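Local coordinates for protein phosphoglycerol transferase GacH (Streptococcus pyogenes MGAS5005, PDB 6DGM) that probably transfers glycerol phosphate onto the rhamnose polysaccharide of the streptococcal cell wall, this chain being its manganese-binding, sulfatase-like catalytic domain, at residues Asp182-Pro195 / Thr245-Ile259. Sequence-based numbering, arbitrary orientation.
Sequences DKTVYNNILSLINP and TDKETRAFLEKLTQI
Two near-parallel helices that cover one face of the central mixed sheet in this alkaline-phosphatase-like fold, 182-192 and the C-terminal part of 229-257, meet through Tyr186 and Phe252. Their axes approach to 9.6 Å at an angle of 11°, a spacing that two flat rings fill well: the rings form an offset stack, centroids 4.6 Å apart and planes at 9°. Phe252 CB makes a CH-pi contact over one face of Tyr186, and chi1 of 175° turns the Phe252 ring over that same face. Leu256 CD1 covers the other face of Phe252, Leu190 CG meets its edge, and Ile189 CD1 packs 3.9 Å from Phe252 CZ. Tyrosine suits position 186, a knob among Thr245, Glu248, Thr249 and Phe252, by adding to its ring an OH 2.7 Å from Thr249 OG1, which itself donates to Thr245 O. About 11 Å from the manganese ion, the Asp182 side chain accepts from Thr245 OG1 (OD2 to OG1 2.7 Å), met from above the carboxylate plane; OG1 also accepts from Asn208 ND2. Past the rings, leucine and isoleucine branches fit together, Ile193 CD1 3.5 Å from Leu256 CD2, while Phe267 of strand 263-269 touches Tyr186 and Thr249. The extended Lys183 chain crosses the Glu248 carboxylate at a slant, and one water joins NZ to OE2. Buried hydroxyls thus find partners at the N-terminal end, whereas rings and aliphatic branches close the rest by apolar packing.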
ATOM      1  N   ASP A 182       2.932 -11.794 -12.761  1.00 15.34           N
ATOM      2  CA  ASP A 182       2.849 -11.838 -11.302  1.00 15.55           C
ATOM      3  C   ASP A 182       3.386 -13.164 -10.763  1.00 15.98           C
ATOM      4  O   ASP A 182       3.984 -13.193  -9.687  1.00 15.29           O
ATOM      5  CB  ASP A 182       1.408 -11.619 -10.839  1.00 15.76           C
ATOM      6  CG  ASP A 182       0.942 -10.187 -11.007  1.00 15.83           C
ATOM      7  OD1 ASP A 182       1.754  -9.292 -11.316  1.00 15.34           O
ATOM      8  OD2 ASP A 182      -0.264  -9.950 -10.807  1.00 16.17           O
ATOM      9  N   LYS A 183       3.212 -14.265 -11.511  1.00 16.45           N
ATOM     10  CA  LYS A 183       3.802 -15.534 -11.082  1.00 17.78           C
ATOM     11  C   LYS A 183       5.305 -15.386 -10.879  1.00 17.29           C
ATOM     12  O   LYS A 183       5.856 -15.865  -9.878  1.00 17.26           O
ATOM     13  CB  LYS A 183       3.500 -16.630 -12.104  1.00 19.25           C
ATOM     14  CG  LYS A 183       4.123 -17.985 -11.798  1.00 20.70           C
ATOM     15  CD  LYS A 183       3.698 -18.987 -12.867  1.00 26.07           C
ATOM     16  CE  LYS A 183       4.239 -20.366 -12.574  1.00 33.61           C
ATOM     17  NZ  LYS A 183       3.728 -21.349 -13.589  1.00 37.40           N
ATOM     18  N   THR A 184       5.991 -14.728 -11.823  1.00 16.64           N
ATOM     19  CA  THR A 184       7.421 -14.496 -11.672  1.00 16.31           C
ATOM     20  C   THR A 184       7.706 -13.739 -10.385  1.00 16.12           C
ATOM     21  O   THR A 184       8.604 -14.111  -9.613  1.00 15.59           O
ATOM     22  CB  THR A 184       7.964 -13.712 -12.860  1.00 16.44           C
ATOM     23  OG1 THR A 184       7.872 -14.507 -14.049  1.00 17.75           O
ATOM     24  CG2 THR A 184       9.418 -13.342 -12.649  1.00 16.45           C
ATOM     25  N   VAL A 185       6.955 -12.656 -10.145  1.00 15.89           N
ATOM     26  CA  VAL A 185       7.183 -11.864  -8.935  1.00 14.94           C
ATOM     27  C   VAL A 185       6.976 -12.719  -7.686  1.00 15.34           C
ATOM     28  O   VAL A 185       7.829 -12.759  -6.779  1.00 16.00           O
ATOM     29  CB  VAL A 185       6.282 -10.619  -8.939  1.00 14.37           C
ATOM     30  CG1 VAL A 185       6.395  -9.879  -7.627  1.00 14.64           C
ATOM     31  CG2 VAL A 185       6.667  -9.706 -10.110  1.00 15.08           C
ATOM     32  N   TYR A 186       5.841 -13.423  -7.619  1.00 15.28           N
ATOM     33  CA  TYR A 186       5.526 -14.213  -6.433  1.00 15.72           C
ATOM     34  C   TYR A 186       6.580 -15.282  -6.187  1.00 16.64           C
ATOM     35  O   TYR A 186       6.996 -15.500  -5.043  1.00 16.59           O
ATOM     36  CB  TYR A 186       4.150 -14.855  -6.599  1.00 15.97           C
ATOM     37  CG  TYR A 186       2.966 -13.907  -6.589  1.00 18.08           C
ATOM     38  CD1 TYR A 186       2.987 -12.739  -5.851  1.00 20.63           C
ATOM     39  CD2 TYR A 186       1.821 -14.193  -7.313  1.00 17.62           C
ATOM     40  CE1 TYR A 186       1.903 -11.886  -5.842  1.00 21.06           C
ATOM     41  CE2 TYR A 186       0.741 -13.357  -7.300  1.00 17.15           C
ATOM     42  CZ  TYR A 186       0.785 -12.202  -6.553  1.00 18.76           C
ATOM     43  OH  TYR A 186      -0.305 -11.367  -6.533  1.00 18.40           O
ATOM     44  N   ASN A 187       7.040 -15.955  -7.247  1.00 17.13           N
ATOM     45  CA  ASN A 187       8.002 -17.029  -7.057  1.00 17.68           C
ATOM     46  C   ASN A 187       9.365 -16.486  -6.666  1.00 17.91           C
ATOM     47  O   ASN A 187      10.106 -17.143  -5.925  1.00 19.17           O
ATOM     48  CB  ASN A 187       8.043 -17.917  -8.291  1.00 18.96           C
ATOM     49  CG  ASN A 187       6.888 -18.900  -8.305  1.00 22.26           C
ATOM     50  OD1 ASN A 187       6.305 -19.198  -7.253  1.00 23.55           O
ATOM     51  ND2 ASN A 187       6.567 -19.422  -9.470  1.00 23.96           N
ATOM     52  N   ASN A 188       9.686 -15.272  -7.101  1.00 16.95           N
ATOM     53  CA  ASN A 188      10.918 -14.638  -6.644  1.00 16.50           C
ATOM     54  C   ASN A 188      10.823 -14.204  -5.181  1.00 17.62           C
ATOM     55  O   ASN A 188      11.813 -14.281  -4.455  1.00 19.91           O
ATOM     56  CB  ASN A 188      11.301 -13.497  -7.571  1.00 16.95           C
ATOM     57  CG  ASN A 188      12.101 -13.972  -8.755  1.00 17.94           C
ATOM     58  OD1 ASN A 188      13.334 -13.976  -8.723  1.00 19.08           O
ATOM     59  ND2 ASN A 188      11.410 -14.425  -9.803  1.00 17.72           N
ATOM     60  N   ILE A 189       9.647 -13.749  -4.719  1.00 16.36           N
ATOM     61  CA  ILE A 189       9.481 -13.526  -3.280  1.00 16.53           C
ATOM     62  C   ILE A 189       9.734 -14.824  -2.519  1.00 17.48           C
ATOM     63  O   ILE A 189      10.527 -14.870  -1.572  1.00 18.15           O
ATOM     64  CB  ILE A 189       8.081 -12.988  -2.959  1.00 16.15           C
ATOM     65  CG1 ILE A 189       7.847 -11.624  -3.620  1.00 15.18           C
ATOM     66  CG2 ILE A 189       7.892 -12.868  -1.419  1.00 17.88           C
ATOM     67  CD1 ILE A 189       6.414 -11.213  -3.545  1.00 14.60           C
ATOM     68  N   LEU A 190       9.061 -15.899  -2.933  1.00 17.87           N
ATOM     69  CA  LEU A 190       9.164 -17.169  -2.216  1.00 18.54           C
ATOM     70  C   LEU A 190      10.606 -17.656  -2.127  1.00 19.03           C
ATOM     71  O   LEU A 190      11.020 -18.194  -1.094  1.00 20.05           O
ATOM     72  CB  LEU A 190       8.283 -18.221  -2.886  1.00 20.16           C
ATOM     73  CG  LEU A 190       6.777 -17.990  -2.773  1.00 20.76           C
ATOM     74  CD1 LEU A 190       6.008 -18.984  -3.651  1.00 22.55           C
ATOM     75  CD2 LEU A 190       6.289 -18.063  -1.335  1.00 20.45           C
ATOM     76  N   SER A 191      11.391 -17.478  -3.200  1.00 18.33           N
ATOM     77  CA  SER A 191      12.771 -17.938  -3.191  1.00 20.75           C
ATOM     78  C   SER A 191      13.664 -17.124  -2.258  1.00 21.14           C
ATOM     79  O   SER A 191      14.762 -17.580  -1.915  1.00 23.81           O
ATOM     80  CB  SER A 191      13.342 -17.898  -4.609  1.00 24.80           C
ATOM     81  OG  SER A 191      13.543 -16.561  -5.021  1.00 29.10           O
ATOM     82  N   LEU A 192      13.239 -15.930  -1.858  1.00 20.66           N
ATOM     83  CA  LEU A 192      14.041 -15.097  -0.975  1.00 19.93           C
ATOM     84  C   LEU A 192      13.592 -15.162   0.477  1.00 20.32           C
ATOM     85  O   LEU A 192      14.326 -14.689   1.358  1.00 19.69           O
ATOM     86  CB  LEU A 192      13.995 -13.646  -1.443  1.00 19.66           C
ATOM     87  CG  LEU A 192      14.650 -13.357  -2.791  1.00 24.16           C
ATOM     88  CD1 LEU A 192      14.359 -11.914  -3.237  1.00 25.90           C
ATOM     89  CD2 LEU A 192      16.125 -13.598  -2.713  1.00 27.15           C
ATOM     90  N   ILE A 193      12.419 -15.739   0.753  1.00 19.05           N
ATOM     91  CA  ILE A 193      11.960 -15.847   2.136  1.00 19.45           C
ATOM     92  C   ILE A 193      12.882 -16.779   2.900  1.00 19.86           C
ATOM     93  O   ILE A 193      13.155 -17.913   2.477  1.00 19.78           O
ATOM     94  CB  ILE A 193      10.495 -16.300   2.212  1.00 21.17           C
ATOM     95  CG1 ILE A 193       9.592 -15.172   1.702  1.00 19.21           C
ATOM     96  CG2 ILE A 193      10.121 -16.658   3.661  1.00 23.53           C
ATOM     97  CD1 ILE A 193       8.140 -15.562   1.525  1.00 18.69           C
ATOM     98  N   ASN A 194      13.355 -16.303   4.047  1.00 20.30           N
ATOM     99  CA  ASN A 194      14.308 -17.013   4.891  1.00 21.65           C
ATOM    100  C   ASN A 194      13.638 -17.129   6.246  1.00 21.59           C
ATOM    101  O   ASN A 194      13.574 -16.127   6.990  1.00 20.73           O
ATOM    102  CB  ASN A 194      15.613 -16.237   5.001  1.00 22.21           C
ATOM    103  CG  ASN A 194      16.639 -16.940   5.888  1.00 25.31           C
ATOM    104  OD1 ASN A 194      16.322 -17.904   6.589  1.00 25.57           O
ATOM    105  ND2 ASN A 194      17.870 -16.454   5.865  1.00 27.98           N
ATOM    106  N   PRO A 195      13.109 -18.302   6.599  1.00 22.41           N
ATOM    107  CA  PRO A 195      12.395 -18.453   7.876  1.00 24.58           C
ATOM    108  C   PRO A 195      13.232 -18.173   9.110  1.00 24.43           C
ATOM    109  O   PRO A 195      12.661 -18.034  10.200  1.00 25.53           O
ATOM    110  CB  PRO A 195      11.924 -19.920   7.864  1.00 29.08           C
ATOM    111  CG  PRO A 195      12.092 -20.402   6.462  1.00 32.16           C
ATOM    112  CD  PRO A 195      13.137 -19.554   5.808  1.00 26.07           C
ATOM    113  N   THR A 245      -3.729 -13.203 -12.334  1.00 16.35           N
ATOM    114  CA  THR A 245      -3.294 -12.676 -11.049  1.00 15.46           C
ATOM    115  C   THR A 245      -4.074 -13.313  -9.918  1.00 16.71           C
ATOM    116  O   THR A 245      -3.507 -13.652  -8.876  1.00 17.37           O
ATOM    117  CB  THR A 245      -3.478 -11.165 -11.013  1.00 15.92           C
ATOM    118  OG1 THR A 245      -2.589 -10.578 -11.974  1.00 15.66           O
ATOM    119  CG2 THR A 245      -3.190 -10.592  -9.619  1.00 16.34           C
ATOM    120  N   ASP A 246      -5.372 -13.516 -10.128  1.00 17.65           N
ATOM    121  CA  ASP A 246      -6.219 -14.057  -9.080  1.00 19.58           C
ATOM    122  C   ASP A 246      -5.784 -15.465  -8.704  1.00 20.13           C
ATOM    123  O   ASP A 246      -5.624 -15.782  -7.518  1.00 20.32           O
ATOM    124  CB  ASP A 246      -7.664 -14.038  -9.557  1.00 19.22           C
ATOM    125  CG  ASP A 246      -8.624 -14.498  -8.499  1.00 20.19           C
ATOM    126  OD1 ASP A 246      -8.808 -13.760  -7.515  1.00 20.38           O
ATOM    127  OD2 ASP A 246      -9.199 -15.587  -8.666  1.00 21.22           O
ATOM    128  N   LYS A 247      -5.564 -16.320  -9.706  1.00 19.26           N
ATOM    129  CA  LYS A 247      -5.115 -17.684  -9.436  1.00 19.90           C
ATOM    130  C   LYS A 247      -3.713 -17.709  -8.842  1.00 19.23           C
ATOM    131  O   LYS A 247      -3.439 -18.501  -7.929  1.00 21.38           O
ATOM    132  CB  LYS A 247      -5.170 -18.513 -10.714  1.00 22.19           C
ATOM    133  CG  LYS A 247      -6.569 -18.706 -11.239  1.00 27.44           C
ATOM    134  CD  LYS A 247      -6.536 -19.471 -12.553  1.00 34.17           C
ATOM    135  CE  LYS A 247      -7.914 -19.542 -13.177  1.00 38.73           C
ATOM    136  NZ  LYS A 247      -8.453 -18.181 -13.460  1.00 38.70           N
ATOM    137  N   GLU A 248      -2.804 -16.876  -9.357  1.00 17.73           N
ATOM    138  CA  GLU A 248      -1.439 -16.898  -8.854  1.00 17.94           C
ATOM    139  C   GLU A 248      -1.362 -16.358  -7.429  1.00 17.79           C
ATOM    140  O   GLU A 248      -0.500 -16.787  -6.660  1.00 18.83           O
ATOM    141  CB  GLU A 248      -0.504 -16.117  -9.773  1.00 18.29           C
ATOM    142  CG  GLU A 248      -0.426 -16.666 -11.193  1.00 20.18           C
ATOM    143  CD  GLU A 248       0.184 -18.055 -11.264  1.00 23.03           C
ATOM    144  OE1 GLU A 248       0.826 -18.492 -10.275  1.00 23.48           O
ATOM    145  OE2 GLU A 248       0.024 -18.724 -12.321  1.00 25.28           O
ATOM    146  N   THR A 249      -2.225 -15.399  -7.073  1.00 16.67           N
ATOM    147  CA  THR A 249      -2.235 -14.866  -5.717  1.00 16.73           C
ATOM    148  C   THR A 249      -2.669 -15.945  -4.731  1.00 18.80           C
ATOM    149  O   THR A 249      -2.061 -16.104  -3.664  1.00 18.78           O
ATOM    150  CB  THR A 249      -3.158 -13.637  -5.653  1.00 16.94           C
ATOM    151  OG1 THR A 249      -2.701 -12.620  -6.565  1.00 16.09           O
ATOM    152  CG2 THR A 249      -3.211 -13.040  -4.236  1.00 17.48           C
ATOM    153  N   ARG A 250      -3.697 -16.720  -5.077  1.00 19.65           N
ATOM    154  CA  ARG A 250      -4.074 -17.848  -4.230  1.00 20.00           C
ATOM    155  C   ARG A 250      -2.915 -18.826  -4.059  1.00 20.92           C
ATOM    156  O   ARG A 250      -2.637 -19.277  -2.942  1.00 21.80           O
ATOM    157  CB  ARG A 250      -5.289 -18.566  -4.817  1.00 21.22           C
ATOM    158  CG  ARG A 250      -5.626 -19.893  -4.127  1.00 27.43           C
ATOM    159  CD  ARG A 250      -6.779 -20.584  -4.823  1.00 37.46           C
ATOM    160  NE  ARG A 250      -7.017 -21.928  -4.305  1.00 47.55           N
ATOM    161  CZ  ARG A 250      -7.994 -22.728  -4.720  1.00 53.01           C
ATOM    162  NH1 ARG A 250      -8.830 -22.318  -5.665  1.00 53.29           N
ATOM    163  NH2 ARG A 250      -8.138 -23.934  -4.187  1.00 54.97           N
ATOM    164  N   ALA A 251      -2.257 -19.200  -5.164  1.00 21.06           N
ATOM    165  CA  ALA A 251      -1.155 -20.151  -5.087  1.00 22.01           C
ATOM    166  C   ALA A 251      -0.012 -19.616  -4.236  1.00 20.49           C
ATOM    167  O   ALA A 251       0.620 -20.372  -3.484  1.00 21.22           O
ATOM    168  CB  ALA A 251      -0.651 -20.501  -6.490  1.00 22.96           C
ATOM    169  N   PHE A 252       0.270 -18.322  -4.351  1.00 19.07           N
ATOM    170  CA  PHE A 252       1.288 -17.683  -3.525  1.00 18.21           C
ATOM    171  C   PHE A 252       0.948 -17.794  -2.046  1.00 18.16           C
ATOM    172  O   PHE A 252       1.790 -18.193  -1.233  1.00 18.51           O
ATOM    173  CB  PHE A 252       1.377 -16.223  -3.963  1.00 17.29           C
ATOM    174  CG  PHE A 252       2.305 -15.358  -3.150  1.00 17.39           C
ATOM    175  CD1 PHE A 252       3.637 -15.682  -3.004  1.00 18.30           C
ATOM    176  CD2 PHE A 252       1.827 -14.192  -2.566  1.00 17.52           C
ATOM    177  CE1 PHE A 252       4.494 -14.852  -2.271  1.00 18.50           C
ATOM    178  CE2 PHE A 252       2.674 -13.362  -1.833  1.00 17.28           C
ATOM    179  CZ  PHE A 252       4.009 -13.689  -1.699  1.00 17.43           C
ATOM    180  N   LEU A 253      -0.267 -17.416  -1.665  1.00 17.69           N
ATOM    181  CA  LEU A 253      -0.621 -17.480  -0.251  1.00 17.83           C
ATOM    182  C   LEU A 253      -0.567 -18.918   0.259  1.00 18.78           C
ATOM    183  O   LEU A 253      -0.112 -19.165   1.384  1.00 18.86           O
ATOM    184  CB  LEU A 253      -1.999 -16.861  -0.013  1.00 18.81           C
ATOM    185  CG  LEU A 253      -2.181 -15.378  -0.360  1.00 20.84           C
ATOM    186  CD1 LEU A 253      -3.525 -14.908   0.208  1.00 23.32           C
ATOM    187  CD2 LEU A 253      -1.055 -14.491   0.114  1.00 20.61           C
ATOM    188  N   GLU A 254      -1.052 -19.882  -0.544  1.00 19.85           N
ATOM    189  CA  GLU A 254      -0.979 -21.287  -0.149  1.00 22.14           C
ATOM    190  C   GLU A 254       0.457 -21.682   0.172  1.00 22.13           C
ATOM    191  O   GLU A 254       0.711 -22.365   1.162  1.00 22.91           O
ATOM    192  CB  GLU A 254      -1.573 -22.166  -1.257  1.00 26.09           C
ATOM    193  CG  GLU A 254      -3.087 -22.086  -1.361  1.00 35.27           C
ATOM    194  CD  GLU A 254      -3.647 -22.789  -2.592  1.00 46.21           C
ATOM    195  OE1 GLU A 254      -2.853 -23.201  -3.468  1.00 50.66           O
ATOM    196  OE2 GLU A 254      -4.887 -22.921  -2.686  1.00 49.55           O
ATOM    197  N   LYS A 255       1.422 -21.217  -0.626  1.00 21.23           N
ATOM    198  CA  LYS A 255       2.822 -21.517  -0.328  1.00 23.36           C
ATOM    199  C   LYS A 255       3.270 -20.842   0.960  1.00 22.67           C
ATOM    200  O   LYS A 255       4.037 -21.422   1.738  1.00 23.77           O
ATOM    201  CB  LYS A 255       3.711 -21.069  -1.490  1.00 23.76           C
ATOM    202  CG  LYS A 255       3.559 -21.938  -2.748  1.00 27.58           C
ATOM    203  CD  LYS A 255       4.177 -23.294  -2.543  1.00 35.99           C
ATOM    204  CE  LYS A 255       4.108 -24.119  -3.815  1.00 47.36           C
ATOM    205  NZ  LYS A 255       4.678 -23.377  -4.977  1.00 54.86           N
ATOM    206  N   LEU A 256       2.811 -19.617   1.209  1.00 21.37           N
ATOM    207  CA  LEU A 256       3.191 -18.953   2.452  1.00 19.84           C
ATOM    208  C   LEU A 256       2.697 -19.719   3.670  1.00 21.31           C
ATOM    209  O   LEU A 256       3.355 -19.700   4.715  1.00 23.10           O
ATOM    210  CB  LEU A 256       2.652 -17.529   2.499  1.00 18.47           C
ATOM    211  CG  LEU A 256       3.220 -16.577   1.427  1.00 18.28           C
ATOM    212  CD1 LEU A 256       2.542 -15.241   1.516  1.00 18.29           C
ATOM    213  CD2 LEU A 256       4.728 -16.411   1.555  1.00 18.47           C
ATOM    214  N   THR A 257       1.544 -20.390   3.573  1.00 20.76           N
ATOM    215  CA  THR A 257       1.036 -21.113   4.738  1.00 22.69           C
ATOM    216  C   THR A 257       1.946 -22.271   5.142  1.00 23.16           C
ATOM    217  O   THR A 257       1.869 -22.742   6.280  1.00 23.98           O
ATOM    218  CB  THR A 257      -0.376 -21.680   4.533  1.00 26.00           C
ATOM    219  OG1 THR A 257      -0.359 -22.722   3.548  1.00 31.17           O
ATOM    220  CG2 THR A 257      -1.342 -20.610   4.123  1.00 23.09           C
ATOM    221  N   GLN A 258       2.792 -22.736   4.226  1.00 23.85           N
ATOM    222  CA  GLN A 258       3.679 -23.859   4.481  1.00 27.23           C
ATOM    223  C   GLN A 258       5.053 -23.435   4.978  1.00 27.07           C
ATOM    224  O   GLN A 258       5.898 -24.303   5.213  1.00 29.11           O
ATOM    225  CB  GLN A 258       3.844 -24.700   3.209  1.00 30.53           C
ATOM    226  CG  GLN A 258       2.538 -25.217   2.625  1.00 35.34           C
ATOM    227  CD  GLN A 258       1.742 -26.044   3.606  1.00 42.38           C
ATOM    228  OE1 GLN A 258       2.270 -26.968   4.240  1.00 46.36           O
ATOM    229  NE2 GLN A 258       0.464 -25.716   3.751  1.00 44.47           N
ATOM    230  N   ILE A 259       5.289 -22.138   5.176  1.00 25.74           N
ATOM    231  CA  ILE A 259       6.561 -21.644   5.689  1.00 25.72           C
ATOM    232  C   ILE A 259       6.447 -21.442   7.192  1.00 25.47           C
ATOM    233  O   ILE A 259       5.516 -20.781   7.671  1.00 25.20           O
ATOM    234  CB  ILE A 259       6.962 -20.330   4.992  1.00 23.84           C
ATOM    235  CG1 ILE A 259       7.039 -20.547   3.476  1.00 23.56           C
ATOM    236  CG2 ILE A 259       8.275 -19.809   5.580  1.00 23.85           C
ATOM    237  CD1 ILE A 259       7.404 -19.286   2.667  1.00 23.10           C
TER
HETATM  238  O   HOH W   1       0.883 -21.049 -13.246  1.00 33.00           O